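Tail fiber protein (Pseudomonas aeruginosa, PDB 6CL6) probably serves as the receptor-binding fibre of an R-type pyocin, a contractile injection system, attaching the particle to the surface of its target bacterium. Local coordinates at residues I314-P319 / T343-A348. Numbering follows the deposited sequence.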
ATOM      1  N   ILE A 314     -92.509  25.328  35.760  1.00 20.02           N
ATOM      2  CA  ILE A 314     -91.173  24.954  36.192  1.00 21.19           C
ATOM      3  C   ILE A 314     -90.170  25.496  35.184  1.00 19.63           C
ATOM      4  O   ILE A 314     -90.485  25.727  34.013  1.00 27.80           O
ATOM      5  CB  ILE A 314     -90.971  23.428  36.360  1.00 22.74           C
ATOM      6  CG1 ILE A 314     -91.239  22.696  35.044  1.00 24.14           C
ATOM      7  CG2 ILE A 314     -91.861  22.888  37.493  1.00 26.20           C
ATOM      8  CD1 ILE A 314     -90.717  21.234  35.012  1.00 20.12           C
ATOM      9  N   THR A 315     -88.954  25.686  35.661  1.00 23.03           N
ATOM     10  CA  THR A 315     -87.814  26.050  34.822  1.00 22.07           C
ATOM     11  C   THR A 315     -86.777  24.951  34.930  1.00 18.94           C
ATOM     12  O   THR A 315     -86.389  24.552  36.044  1.00 25.20           O
ATOM     13  CB  THR A 315     -87.215  27.400  35.244  1.00 26.92           C
ATOM     14  OG1 THR A 315     -88.213  28.418  35.127  1.00 38.04           O
ATOM     15  CG2 THR A 315     -86.022  27.756  34.351  1.00 36.59           C
ATOM     16  N   PHE A 316     -86.337  24.447  33.773  1.00 21.09           N
ATOM     17  CA  PHE A 316     -85.404  23.340  33.752  1.00 27.32           C
ATOM     18  C   PHE A 316     -84.057  23.775  34.319  1.00 25.74           C
ATOM     19  O   PHE A 316     -83.614  24.899  34.064  1.00 30.23           O
ATOM     20  CB  PHE A 316     -85.218  22.840  32.324  1.00 22.10           C
ATOM     21  CG  PHE A 316     -86.480  22.341  31.685  1.00 24.99           C
ATOM     22  CD1 PHE A 316     -87.334  21.486  32.359  1.00 21.41           C
ATOM     23  CD2 PHE A 316     -86.820  22.741  30.409  1.00 22.39           C
ATOM     24  CE1 PHE A 316     -88.486  21.026  31.753  1.00 26.21           C
ATOM     25  CE2 PHE A 316     -87.971  22.290  29.811  1.00 20.54           C
ATOM     26  CZ  PHE A 316     -88.801  21.425  30.471  1.00 18.07           C
ATOM     27  N   PRO A 317     -83.369  22.894  35.058  1.00 27.51           N
ATOM     28  CA  PRO A 317     -82.027  23.242  35.565  1.00 25.09           C
ATOM     29  C   PRO A 317     -81.092  23.816  34.513  1.00 37.49           C
ATOM     30  O   PRO A 317     -80.373  24.789  34.805  1.00 24.74           O
ATOM     31  CB  PRO A 317     -81.524  21.903  36.121  1.00 25.58           C
ATOM     32  CG  PRO A 317     -82.781  21.202  36.582  1.00 27.36           C
ATOM     33  CD  PRO A 317     -83.851  21.596  35.595  1.00 30.06           C
ATOM     34  N   ILE A 318     -81.055  23.237  33.314  1.00 26.79           N
ATOM     35  CA  ILE A 318     -80.381  23.861  32.174  1.00 30.17           C
ATOM     36  C   ILE A 318     -81.351  23.893  31.002  1.00 24.01           C
ATOM     37  O   ILE A 318     -82.266  23.061  30.912  1.00 29.08           O
ATOM     38  CB  ILE A 318     -79.096  23.103  31.776  1.00 27.38           C
ATOM     39  CG1 ILE A 318     -79.423  21.638  31.429  1.00 31.10           C
ATOM     40  CG2 ILE A 318     -78.070  23.177  32.889  1.00 37.41           C
ATOM     41  CD1 ILE A 318     -78.214  20.857  30.906  1.00 29.05           C
ATOM     42  N   PRO A 319     -81.165  24.816  30.077  1.00 26.41           N
ATOM     43  CA  PRO A 319     -82.006  24.817  28.876  1.00 31.46           C
ATOM     44  C   PRO A 319     -81.705  23.613  28.011  1.00 29.72           C
ATOM     45  O   PRO A 319     -80.547  23.187  27.882  1.00 24.42           O
ATOM     46  CB  PRO A 319     -81.604  26.119  28.155  1.00 27.66           C
ATOM     47  CG  PRO A 319     -80.859  26.914  29.157  1.00 41.20           C
ATOM     48  CD  PRO A 319     -80.203  25.943  30.070  1.00 36.85           C
ATOM     49  N   THR A 343    -101.811  13.983  37.648  1.00 19.48           N
ATOM     50  CA  THR A 343    -100.717  14.870  37.324  1.00 14.57           C
ATOM     51  C   THR A 343    -100.692  15.128  35.831  1.00 17.08           C
ATOM     52  O   THR A 343    -101.279  14.389  35.032  1.00 19.96           O
ATOM     53  CB  THR A 343     -99.369  14.253  37.752  1.00 24.31           C
ATOM     54  OG1 THR A 343     -99.168  13.036  37.033  1.00 15.30           O
ATOM     55  CG2 THR A 343     -99.356  13.967  39.224  1.00 14.41           C
ATOM     56  N   GLY A 344     -99.962  16.168  35.446  1.00 17.59           N
ATOM     57  CA  GLY A 344     -99.747  16.439  34.043  1.00 20.13           C
ATOM     58  C   GLY A 344     -98.429  17.155  33.825  1.00 21.57           C
ATOM     59  O   GLY A 344     -97.985  17.963  34.659  1.00 18.00           O
ATOM     60  N   PHE A 345     -97.800  16.850  32.695  1.00 16.67           N
ATOM     61  CA  PHE A 345     -96.614  17.556  32.227  1.00 18.27           C
ATOM     62  C   PHE A 345     -96.904  17.995  30.800  1.00 21.98           C
ATOM     63  O   PHE A 345     -97.247  17.163  29.950  1.00 24.67           O
ATOM     64  CB  PHE A 345     -95.393  16.652  32.298  1.00 16.21           C
ATOM     65  CG  PHE A 345     -94.121  17.291  31.797  1.00 16.69           C
ATOM     66  CD1 PHE A 345     -93.858  17.392  30.443  1.00 16.25           C
ATOM     67  CD2 PHE A 345     -93.179  17.757  32.696  1.00 19.27           C
ATOM     68  CE1 PHE A 345     -92.686  17.961  29.992  1.00 18.24           C
ATOM     69  CE2 PHE A 345     -91.988  18.320  32.249  1.00 21.97           C
ATOM     70  CZ  PHE A 345     -91.753  18.436  30.890  1.00 20.54           C
ATOM     71  N   ARG A 346     -96.806  19.294  30.541  1.00 19.45           N
ATOM     72  CA  ARG A 346     -97.185  19.803  29.234  1.00 22.02           C
ATOM     73  C   ARG A 346     -96.541  21.159  29.010  1.00 19.59           C
ATOM     74  O   ARG A 346     -95.941  21.748  29.914  1.00 23.27           O
ATOM     75  CB  ARG A 346     -98.705  19.900  29.091  1.00 30.04           C
ATOM     76  CG  ARG A 346     -99.310  21.183  29.658  1.00 31.82           C
ATOM     77  CD  ARG A 346    -100.835  21.135  29.621  1.00 34.44           C
ATOM     78  NE  ARG A 346    -101.440  22.433  29.962  1.00 34.84           N
ATOM     79  CZ  ARG A 346    -101.708  22.828  31.205  1.00 28.61           C
ATOM     80  NH1 ARG A 346    -101.426  22.049  32.238  1.00 25.87           N
ATOM     81  NH2 ARG A 346    -102.260  24.020  31.422  1.00 31.94           N
ATOM     82  N   GLY A 347     -96.699  21.661  27.788  1.00 25.75           N
ATOM     83  CA  GLY A 347     -96.305  23.017  27.478  1.00 36.44           C
ATOM     84  C   GLY A 347     -94.819  23.262  27.546  1.00 41.03           C
ATOM     85  O   GLY A 347     -94.392  24.385  27.849  1.00 32.85           O
ATOM     86  N   ALA A 348     -94.016  22.246  27.265  1.00 24.42           N
ATOM     87  CA  ALA A 348     -92.568  22.356  27.424  1.00 27.92           C
ATOM     88  C   ALA A 348     -91.957  23.177  26.296  1.00 39.32           C
ATOM     89  O   ALA A 348     -92.226  22.929  25.121  1.00 34.13           O
ATOM     90  CB  ALA A 348     -91.935  20.969  27.447  1.00 21.06           C
TER
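I314, F316, F345 and A348 meet through side chains alone, because the backbones of 314-319 and 343-348 stay well apart, 9.3 Å at the closest CA pair, I314 and A348. The gap is filled by strand 352-357, which lies between strands 310-315 and 343-346 and pairs antiparallel with both: I314 shares backbone hydrogen bonds with A353, G344 with R356 and R346 with V354. The contact therefore spans the middle strand from one outer strand to the other. Both rings reach across: the CB of F316 points toward 343-348, whereas F345, with CG anti to the backbone N (chi1 178°), comes nearer only at the end of its ring. There CE2 of F345 lies 4.2 Å from CD1 of I314, a methyl anti to CA (chi2 165°), and CZ of F345 lies 4.2 Å from CZ of F316. Seen from F316 the approach is at the ring edge, near its plane, so the two phenyl groups do not stack face to face. The same edge of F316 receives the methyl of A348, with CZ of F316 4.4 Å from CB of A348. These separations and the 113 Å² buried between the segments describe a modest apolar contact. Strand 363-371 of the other sheet adds W367 against I314 and A369 against both F316 and F345, while F320 meets F316 edge-to-face. Such apolar filling between two antiparallel sheets is characteristic of a β-sandwich core, here in the C-terminal domain of the fibre, whose sequence family belongs to the H-type lectin clan.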